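Local structure of DUF871 domain-containing protein (Enterococcus faecalis, 2P0O) at residues 158-163 with 192-197; 203-208 with 342-347; 119-124 with 146-151. The protein is of unknown function but probably acts as a 6-phospho-N-acetylmuramidase, hydrolysing phosphorylated amino-sugar fragments of the cell wall during peptidoglycan recycling. All coordinates share one frame; numbering follows the deposited sequence.

Contact 1 of 3, residues 158-163 with 192-197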
loop_
_atom_site.group_PDB
_atom_site.type_symbol
_atom_site.label_atom_id
_atom_site.label_comp_id
_atom_site.label_asym_id
_atom_site.label_seq_id
_atom_site.Cartn_x
_atom_site.Cartn_y
_atom_site.Cartn_z
ATOM N N THR A 158 11.191 -10.790 8.861
ATOM C CA THR A 158 11.184 -11.713 9.997
ATOM C C THR A 158 10.828 -11.006 11.306
ATOM O O THR A 158 9.920 -11.444 12.035
ATOM C CB THR A 158 12.578 -12.428 10.108
ATOM O OG1 THR A 158 12.773 -13.265 8.962
ATOM C CG2 THR A 158 12.727 -13.283 11.377
ATOM N N PHE A 159 11.581 -9.951 11.619
ATOM C CA PHE A 159 11.345 -9.123 12.792
ATOM C C PHE A 159 9.940 -8.536 12.745
ATOM O O PHE A 159 9.232 -8.528 13.741
ATOM C CB PHE A 159 12.384 -7.994 12.848
ATOM C CG PHE A 159 12.040 -6.869 13.811
ATOM C CD1 PHE A 159 11.220 -5.810 13.415
ATOM C CD2 PHE A 159 12.553 -6.865 15.108
ATOM C CE1 PHE A 159 10.907 -4.744 14.304
ATOM C CE2 PHE A 159 12.258 -5.823 16.001
ATOM C CZ PHE A 159 11.430 -4.758 15.602
ATOM N N PHE A 160 9.561 -8.028 11.581
ATOM C CA PHE A 160 8.239 -7.469 11.339
ATOM C C PHE A 160 7.160 -8.516 11.619
ATOM O O PHE A 160 6.222 -8.235 12.373
ATOM C CB PHE A 160 8.210 -6.980 9.892
ATOM C CG PHE A 160 6.879 -6.408 9.407
ATOM C CD1 PHE A 160 6.503 -5.105 9.725
ATOM C CD2 PHE A 160 6.073 -7.144 8.541
ATOM C CE1 PHE A 160 5.339 -4.535 9.219
ATOM C CE2 PHE A 160 4.885 -6.591 8.024
ATOM C CZ PHE A 160 4.518 -5.285 8.362
ATOM N N ASN A 161 7.308 -9.718 11.048
ATOM C CA ASN A 161 6.326 -10.777 11.220
ATOM C C ASN A 161 6.267 -11.206 12.673
ATOM O O ASN A 161 5.189 -11.400 13.237
ATOM C CB ASN A 161 6.685 -12.000 10.374
ATOM C CG ASN A 161 6.325 -11.822 8.925
ATOM O OD1 ASN A 161 5.675 -10.846 8.540
ATOM N ND2 ASN A 161 6.730 -12.782 8.103
ATOM N N GLU A 162 7.449 -11.323 13.267
ATOM C CA GLU A 162 7.602 -11.692 14.663
ATOM C C GLU A 162 6.896 -10.694 15.566
ATOM O O GLU A 162 6.141 -11.081 16.456
ATOM C CB GLU A 162 9.087 -11.747 14.999
ATOM C CG GLU A 162 9.442 -12.399 16.305
ATOM C CD GLU A 162 10.969 -12.520 16.505
ATOM O OE1 GLU A 162 11.688 -11.481 16.578
ATOM O OE2 GLU A 162 11.450 -13.674 16.584
ATOM N N LYS A 163 7.136 -9.406 15.314
ATOM C CA LYS A 163 6.565 -8.330 16.106
ATOM C C LYS A 163 5.047 -8.304 15.969
ATOM O O LYS A 163 4.331 -8.244 16.961
ATOM C CB LYS A 163 7.188 -6.992 15.679
ATOM C CG LYS A 163 6.802 -5.761 16.500
ATOM C CD LYS A 163 7.178 -5.871 17.973
ATOM C CE LYS A 163 8.630 -5.563 18.228
ATOM N NZ LYS A 163 8.902 -5.819 19.663
ATOM N N LEU A 192 9.534 6.602 2.067
ATOM C CA LEU A 192 9.325 6.335 3.492
ATOM C C LEU A 192 8.700 4.971 3.688
ATOM O O LEU A 192 7.516 4.851 4.065
ATOM C CB LEU A 192 8.431 7.416 4.124
ATOM C CG LEU A 192 8.932 8.879 4.009
ATOM C CD1 LEU A 192 8.017 9.874 4.722
ATOM C CD2 LEU A 192 10.346 9.072 4.505
ATOM N N PRO A 193 9.498 3.921 3.460
ATOM C CA PRO A 193 8.955 2.609 3.705
ATOM C C PRO A 193 9.088 2.247 5.181
ATOM O O PRO A 193 9.915 2.809 5.891
ATOM C CB PRO A 193 9.883 1.706 2.883
ATOM C CG PRO A 193 11.230 2.385 3.026
ATOM C CD PRO A 193 10.920 3.872 3.034
ATOM N N THR A 194 8.291 1.294 5.629
ATOM C CA THR A 194 8.580 0.548 6.842
ATOM C C THR A 194 9.591 -0.581 6.571
ATOM O O THR A 194 10.554 -0.709 7.299
ATOM C CB THR A 194 7.275 -0.033 7.437
ATOM O OG1 THR A 194 6.446 1.040 7.876
ATOM C CG2 THR A 194 7.541 -0.957 8.600
ATOM N N LEU A 195 9.335 -1.419 5.570
ATOM C CA LEU A 195 10.170 -2.576 5.304
ATOM C C LEU A 195 11.183 -2.182 4.266
ATOM O O LEU A 195 10.827 -1.593 3.243
ATOM C CB LEU A 195 9.349 -3.754 4.782
ATOM C CG LEU A 195 8.469 -4.463 5.847
ATOM C CD1 LEU A 195 7.180 -4.937 5.235
ATOM C CD2 LEU A 195 9.159 -5.629 6.496
ATOM N N GLU A 196 12.442 -2.485 4.534
ATOM C CA GLU A 196 13.504 -2.100 3.590
ATOM C C GLU A 196 13.310 -2.737 2.208
ATOM O O GLU A 196 13.733 -2.161 1.226
ATOM C CB GLU A 196 14.885 -2.454 4.128
ATOM C CG GLU A 196 16.080 -1.713 3.405
ATOM C CD GLU A 196 15.894 -0.194 3.331
ATOM O OE1 GLU A 196 15.226 0.412 4.226
ATOM O OE2 GLU A 196 16.389 0.400 2.356
ATOM N N LYS A 197 12.741 -3.948 2.139
ATOM C CA LYS A 197 12.530 -4.583 0.832
ATOM C C LYS A 197 11.575 -3.772 -0.064
ATOM O O LYS A 197 11.481 -4.014 -1.257
ATOM C CB LYS A 197 12.022 -6.023 1.002
ATOM C CG LYS A 197 10.599 -6.069 1.587
ATOM C CD LYS A 197 10.040 -7.524 1.572
ATOM C CE LYS A 197 8.691 -7.531 2.295
ATOM N NZ LYS A 197 8.109 -8.877 2.389
#
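F160 reaches from segment 158-163 of helix 157-169 toward the loop 192-197 and lays one ring face against L195, with T194 set obliquely to the ring. The contact begins at its root: CB of F160 lies 3.8 Å from CD2 of L195, and the same methyl is 3.8 Å from CG of F160. Farther out the second methyl takes over, with F160 CE2 4.0 Å and, at the tip, CZ 4.1 Å from L195 CD1. That methyl sits over the ring centre in a CH-pi contact, 4.0 Å from the F160 centroid and 13° off the ring normal. The leucine straddles the root and the face of the ring. With F160 CG anti to the backbone N (chi1 177°), the ring stands out from the helix toward the loop, and CE1 lies 4.2 Å from CG2 of T194. The hydroxyl of T194 is engaged elsewhere, OG1 bonding to N146 O and to F177 N. L210 of helix 203-212 touches both F160 and L195, and H145 meets the F160 ring at an inclined angle. This is buried apolar packing of a TIM barrel, joining a helix that follows strand 141-144 to the long loop that follows strand 173-178.

Contact 2 of 3, residues 203-208 with 342-347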
loop_
_atom_site.group_PDB
_atom_site.type_symbol
_atom_site.label_atom_id
_atom_site.label_comp_id
_atom_site.label_asym_id
_atom_site.label_seq_id
_atom_site.Cartn_x
_atom_site.Cartn_y
_atom_site.Cartn_z
ATOM N N PRO A 203 4.638 0.971 -4.968
ATOM C CA PRO A 203 3.815 1.091 -3.760
ATOM C C PRO A 203 2.527 0.271 -3.795
ATOM O O PRO A 203 2.091 -0.242 -2.748
ATOM C CB PRO A 203 3.494 2.599 -3.686
ATOM C CG PRO A 203 4.543 3.262 -4.534
ATOM C CD PRO A 203 4.925 2.281 -5.593
ATOM N N PHE A 204 1.906 0.150 -4.965
ATOM C CA PHE A 204 0.683 -0.652 -5.084
ATOM C C PHE A 204 0.953 -2.104 -4.730
ATOM O O PHE A 204 0.204 -2.698 -3.964
ATOM C CB PHE A 204 0.048 -0.521 -6.490
ATOM C CG PHE A 204 -1.000 -1.576 -6.800
ATOM C CD1 PHE A 204 -2.283 -1.481 -6.265
ATOM C CD2 PHE A 204 -0.705 -2.644 -7.646
ATOM C CE1 PHE A 204 -3.257 -2.440 -6.539
ATOM C CE2 PHE A 204 -1.664 -3.613 -7.930
ATOM C CZ PHE A 204 -2.950 -3.522 -7.366
ATOM N N ALA A 205 2.013 -2.679 -5.310
ATOM C CA ALA A 205 2.348 -4.065 -5.020
ATOM C C ALA A 205 2.716 -4.230 -3.536
ATOM O O ALA A 205 2.406 -5.240 -2.935
ATOM C CB ALA A 205 3.517 -4.542 -5.904
ATOM N N ALA A 206 3.398 -3.233 -2.977
ATOM C CA ALA A 206 3.828 -3.279 -1.591
ATOM C C ALA A 206 2.613 -3.279 -0.654
ATOM O O ALA A 206 2.519 -4.127 0.237
ATOM C CB ALA A 206 4.762 -2.087 -1.296
ATOM N N ALA A 207 1.664 -2.379 -0.923
ATOM C CA ALA A 207 0.455 -2.219 -0.108
ATOM C C ALA A 207 -0.445 -3.439 -0.156
ATOM O O ALA A 207 -0.827 -3.995 0.872
ATOM C CB ALA A 207 -0.327 -0.936 -0.517
ATOM N N VAL A 208 -0.764 -3.874 -1.369
ATOM C CA VAL A 208 -1.570 -5.055 -1.528
ATOM C C VAL A 208 -0.946 -6.277 -0.831
ATOM O O VAL A 208 -1.662 -7.019 -0.128
ATOM C CB VAL A 208 -1.920 -5.312 -3.034
ATOM C CG1 VAL A 208 -2.762 -6.586 -3.189
ATOM C CG2 VAL A 208 -2.701 -4.128 -3.576
ATOM N N ASP A 342 6.487 -3.422 -12.714
ATOM C CA ASP A 342 5.279 -4.149 -12.340
ATOM C C ASP A 342 5.538 -5.581 -11.903
ATOM O O ASP A 342 4.639 -6.275 -11.426
ATOM C CB ASP A 342 4.208 -4.083 -13.444
ATOM C CG ASP A 342 3.599 -2.698 -13.570
ATOM O OD1 ASP A 342 3.737 -1.892 -12.619
ATOM O OD2 ASP A 342 3.007 -2.383 -14.628
ATOM N N GLN A 343 6.783 -6.014 -12.003
ATOM C CA GLN A 343 7.063 -7.409 -11.685
ATOM C C GLN A 343 6.843 -7.817 -10.227
ATOM O O GLN A 343 6.681 -8.986 -9.954
ATOM C CB GLN A 343 8.476 -7.773 -12.161
ATOM C CG GLN A 343 8.504 -7.967 -13.690
ATOM C CD GLN A 343 9.878 -8.318 -14.208
ATOM O OE1 GLN A 343 10.652 -8.938 -13.513
ATOM N NE2 GLN A 343 10.181 -7.918 -15.431
ATOM N N THR A 344 6.858 -6.885 -9.277
ATOM C CA THR A 344 6.513 -7.261 -7.902
ATOM C C THR A 344 5.000 -7.515 -7.702
ATOM O O THR A 344 4.575 -7.927 -6.643
ATOM C CB THR A 344 6.969 -6.237 -6.877
ATOM O OG1 THR A 344 6.457 -4.946 -7.241
ATOM C CG2 THR A 344 8.520 -6.207 -6.770
ATOM N N ILE A 345 4.191 -7.238 -8.712
ATOM C CA ILE A 345 2.765 -7.570 -8.659
ATOM C C ILE A 345 2.563 -9.069 -8.917
ATOM O O ILE A 345 1.627 -9.696 -8.373
ATOM C CB ILE A 345 1.967 -6.746 -9.700
ATOM C CG1 ILE A 345 2.103 -5.257 -9.382
ATOM C CG2 ILE A 345 0.489 -7.199 -9.759
ATOM C CD1 ILE A 345 1.691 -4.316 -10.564
ATOM N N LEU A 346 3.460 -9.655 -9.711
ATOM C CA LEU A 346 3.319 -11.080 -10.100
ATOM C C LEU A 346 3.106 -12.082 -8.974
ATOM O O LEU A 346 2.261 -12.922 -9.137
ATOM C CB LEU A 346 4.452 -11.589 -11.030
ATOM C CG LEU A 346 4.608 -10.850 -12.373
ATOM C CD1 LEU A 346 5.937 -11.202 -13.045
ATOM C CD2 LEU A 346 3.392 -11.132 -13.294
ATOM N N PRO A 347 3.913 -12.048 -7.882
ATOM C CA PRO A 347 3.617 -12.973 -6.760
ATOM C C PRO A 347 2.297 -12.682 -6.027
ATOM O O PRO A 347 1.885 -13.480 -5.190
ATOM C CB PRO A 347 4.779 -12.762 -5.783
ATOM C CG PRO A 347 5.772 -11.862 -6.467
ATOM C CD PRO A 347 5.104 -11.211 -7.621
#
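Two residues before T344, which rests on A205, the buried carboxylate of D342 is gripped on both oxygens: OD2 takes a salt bridge from R229 NH2 and a hydrogen bond from E246 N, while OD1 is bound by Q233 NE2. So many donors would be expected to favour the charged form. The turn that starts at this aspartate is closed by I345 N, which donates to D342 O at 2.9 Å, and it presents T344 and I345 to segment 203-208 of helix 203-212. The backbones come close here, with the CA atoms of A205 and I345 5.1 Å apart, a spacing permitted by the small alanine. The methyl of A205 points into the turn, where its CB meets OG1 of T344 at 3.3 Å and CG1 of I345 at 3.8 Å. T344 holds OG1 between its own backbone N and carbonyl carbon (chi1 54°), and the hydroxyl oxygen rather than CG2 is then the atom laid against that methyl. The contact joins two domains: helix 203-212 leads into the last strand of the TIM barrel, whereas the turn 342-347 belongs to the cyclophilin-like C-terminal part and precedes its strand 354-359. On one flank of A205, I345 extends its chain to the aromatic ring of F204. CD1 of I345 approaches the ring at its edge, near the ring plane, 4.1 Å from CD2 of F204, and the two side chains run roughly at right angles. F234 of helix 228-240 makes an edge-to-face pair with the F204 ring, and F243 of strand 242-247 touches both F204 and I345.

Contact 3 of 3, residues 119-124 with 146-151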
loop_
_atom_site.group_PDB
_atom_site.type_symbol
_atom_site.label_atom_id
_atom_site.label_comp_id
_atom_site.label_asym_id
_atom_site.label_seq_id
_atom_site.Cartn_x
_atom_site.Cartn_y
_atom_site.Cartn_z
ATOM N N ASN A 119 3.702 2.920 19.458
ATOM C CA ASN A 119 4.860 2.715 18.633
ATOM C C ASN A 119 5.130 1.202 18.607
ATOM O O ASN A 119 5.504 0.619 19.609
ATOM C CB ASN A 119 6.028 3.534 19.190
ATOM C CG ASN A 119 7.302 3.391 18.352
ATOM O OD1 ASN A 119 7.489 2.403 17.635
ATOM N ND2 ASN A 119 8.167 4.389 18.428
ATOM N N ALA A 120 4.889 0.569 17.466
ATOM C CA ALA A 120 5.009 -0.893 17.327
ATOM C C ALA A 120 6.350 -1.455 17.807
ATOM O O ALA A 120 6.385 -2.513 18.439
ATOM C CB ALA A 120 4.712 -1.324 15.897
ATOM N N SER A 121 7.433 -0.708 17.582
ATOM C CA SER A 121 8.792 -1.135 17.906
ATOM C C SER A 121 9.205 -0.975 19.365
ATOM O O SER A 121 10.106 -1.677 19.816
ATOM C CB SER A 121 9.796 -0.358 17.058
ATOM O OG SER A 121 9.389 -0.394 15.702
ATOM N N THR A 122 8.604 -0.046 20.098
ATOM C CA THR A 122 9.054 0.211 21.470
ATOM C C THR A 122 8.072 -0.261 22.529
ATOM O O THR A 122 8.436 -0.328 23.709
ATOM C CB THR A 122 9.282 1.713 21.750
ATOM O OG1 THR A 122 8.015 2.407 21.718
ATOM C CG2 THR A 122 10.282 2.329 20.750
ATOM N N ILE A 123 6.829 -0.536 22.130
ATOM C CA ILE A 123 5.842 -0.937 23.122
ATOM C C ILE A 123 6.334 -2.214 23.799
ATOM O O ILE A 123 6.728 -3.172 23.130
ATOM C CB ILE A 123 4.377 -1.053 22.556
ATOM C CG1 ILE A 123 3.350 -1.221 23.687
ATOM C CG2 ILE A 123 4.224 -2.216 21.601
ATOM C CD1 ILE A 123 3.033 0.036 24.489
ATOM N N THR A 124 6.357 -2.188 25.126
ATOM C CA THR A 124 6.800 -3.330 25.928
ATOM C C THR A 124 5.609 -4.103 26.477
ATOM O O THR A 124 4.507 -3.560 26.594
ATOM C CB THR A 124 7.674 -2.890 27.135
ATOM O OG1 THR A 124 6.850 -2.216 28.089
ATOM C CG2 THR A 124 8.832 -1.975 26.699
ATOM N N ASN A 146 7.087 2.500 12.367
ATOM C CA ASN A 146 7.711 3.686 11.885
ATOM C C ASN A 146 7.983 3.589 10.408
ATOM O O ASN A 146 7.791 2.518 9.810
ATOM C CB ASN A 146 9.024 3.854 12.622
ATOM C CG ASN A 146 8.826 4.123 14.103
ATOM O OD1 ASN A 146 7.855 4.755 14.505
ATOM N ND2 ASN A 146 9.792 3.691 14.918
ATOM N N TYR A 147 8.429 4.702 9.816
ATOM C CA TYR A 147 9.022 4.673 8.465
ATOM C C TYR A 147 10.467 5.125 8.486
ATOM O O TYR A 147 10.954 5.641 9.492
ATOM C CB TYR A 147 8.208 5.472 7.441
ATOM C CG TYR A 147 7.879 6.882 7.864
ATOM C CD1 TYR A 147 8.871 7.852 7.920
ATOM C CD2 TYR A 147 6.578 7.244 8.188
ATOM C CE1 TYR A 147 8.591 9.169 8.312
ATOM C CE2 TYR A 147 6.279 8.553 8.585
ATOM C CZ TYR A 147 7.292 9.507 8.625
ATOM O OH TYR A 147 7.028 10.799 8.991
ATOM N N TYR A 148 11.169 4.912 7.380
ATOM C CA TYR A 148 12.626 5.010 7.413
ATOM C C TYR A 148 13.119 5.791 6.233
ATOM O O TYR A 148 13.298 5.208 5.166
ATOM C CB TYR A 148 13.243 3.598 7.487
ATOM C CG TYR A 148 12.786 2.892 8.730
ATOM C CD1 TYR A 148 13.448 3.081 9.965
ATOM C CD2 TYR A 148 11.652 2.117 8.718
ATOM C CE1 TYR A 148 12.973 2.463 11.135
ATOM C CE2 TYR A 148 11.178 1.507 9.873
ATOM C CZ TYR A 148 11.820 1.697 11.065
ATOM O OH TYR A 148 11.325 1.054 12.180
ATOM N N PRO A 149 13.360 7.121 6.420
ATOM C CA PRO A 149 13.898 7.980 5.355
ATOM C C PRO A 149 15.268 7.547 4.843
ATOM O O PRO A 149 15.535 7.677 3.651
ATOM C CB PRO A 149 14.033 9.367 6.024
ATOM C CG PRO A 149 13.117 9.347 7.213
ATOM C CD PRO A 149 13.199 7.870 7.686
ATOM N N ARG A 150 16.148 7.063 5.727
ATOM C CA ARG A 150 17.491 6.746 5.296
ATOM C C ARG A 150 17.535 5.346 4.687
ATOM O O ARG A 150 17.220 4.365 5.368
ATOM C CB ARG A 150 18.517 6.863 6.439
ATOM C CG ARG A 150 20.006 6.685 5.954
ATOM C CD ARG A 150 20.944 6.587 7.124
ATOM N NE ARG A 150 22.382 6.276 6.888
ATOM C CZ ARG A 150 22.858 5.119 6.415
ATOM N NH1 ARG A 150 24.181 4.935 6.315
ATOM N NH2 ARG A 150 22.027 4.142 6.031
ATOM N N PRO A 151 17.975 5.236 3.414
ATOM C CA PRO A 151 18.137 3.919 2.777
ATOM C C PRO A 151 18.901 2.963 3.689
ATOM O O PRO A 151 19.855 3.394 4.382
ATOM C CB PRO A 151 18.996 4.262 1.535
ATOM C CG PRO A 151 18.391 5.595 1.126
ATOM C CD PRO A 151 18.364 6.314 2.487
HETATM O O HOH W 1 8.824 0.200 13.160
#
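N119 and S121 face N146 and Y148 across the rim of a TIM barrel, where the loops leaving the C-terminal ends of strands 115-119 and 141-144 start close together and then diverge; this is the end of the barrel at which enzymes of the fold carry their active sites. A water bridges the two loops. It lies 2.7 Å from S121 OG and 2.8 Å from Y148 OH, and it accepts a hydrogen bond from N146 N at 3.0 Å. The two hydroxyls themselves stay 4.3 Å apart, S121 OG from Y148 OH, so the water mediates between them. Beside it the amides of N119 and N146 pack against each other with their planes 76° apart, and the nearest pair, N119 OD1 and N146 ND2, is separated by 3.8 Å without a hydrogen bond. The oxygen of each amide has another partner. OD1 of N146 is held by R97 NH2, from strand 95-98. In N119, CG is anti to the backbone N (chi1 -179°), which brings OD1 round to accept from S121 N at 3.1 Å in an Asx turn; the bond is bent, with an N-H...O angle of 141°, and the donor is tilted from the carbonyl plane. The backbone oxygen of N119 takes two further donors, T122 N and I123 N, and these three bonds fix the turn that presents S121 to the water. At the base of the loop, A120 pairs through its backbone with W144, and its methyl packs on H145 and on L167 of helix 157-169. I123 continues onto W166 and L167 of that helix, and T124, at the N-cap of helix 125-133, accepts a weak bond at OG1 from E126 N, while E127 OE1 accepts from T124 N.

Overall arrangement
Contacts 1 and 2 are buried; contact 1 is wholly apolar, while contact 2 also sets a threonine hydroxyl against a methyl. Contact 3 lies at the surface and depends on amides, hydroxyls and a water. Contacts 1 and 3 are neighbours within the barrel, centres 9 Å apart: CD2 of Y148 packs against the backbone oxygens of P193 and T194, and K163, on the helix of contact 1, reaches A120. Contact 2 stands apart, its centre about 16 Å from that of contact 1 and 23 Å from that of contact 3, and it alone ties the barrel to the C-terminal part. Helix 203-212 still relates it to contact 1, since L210 lies against F160 and L195.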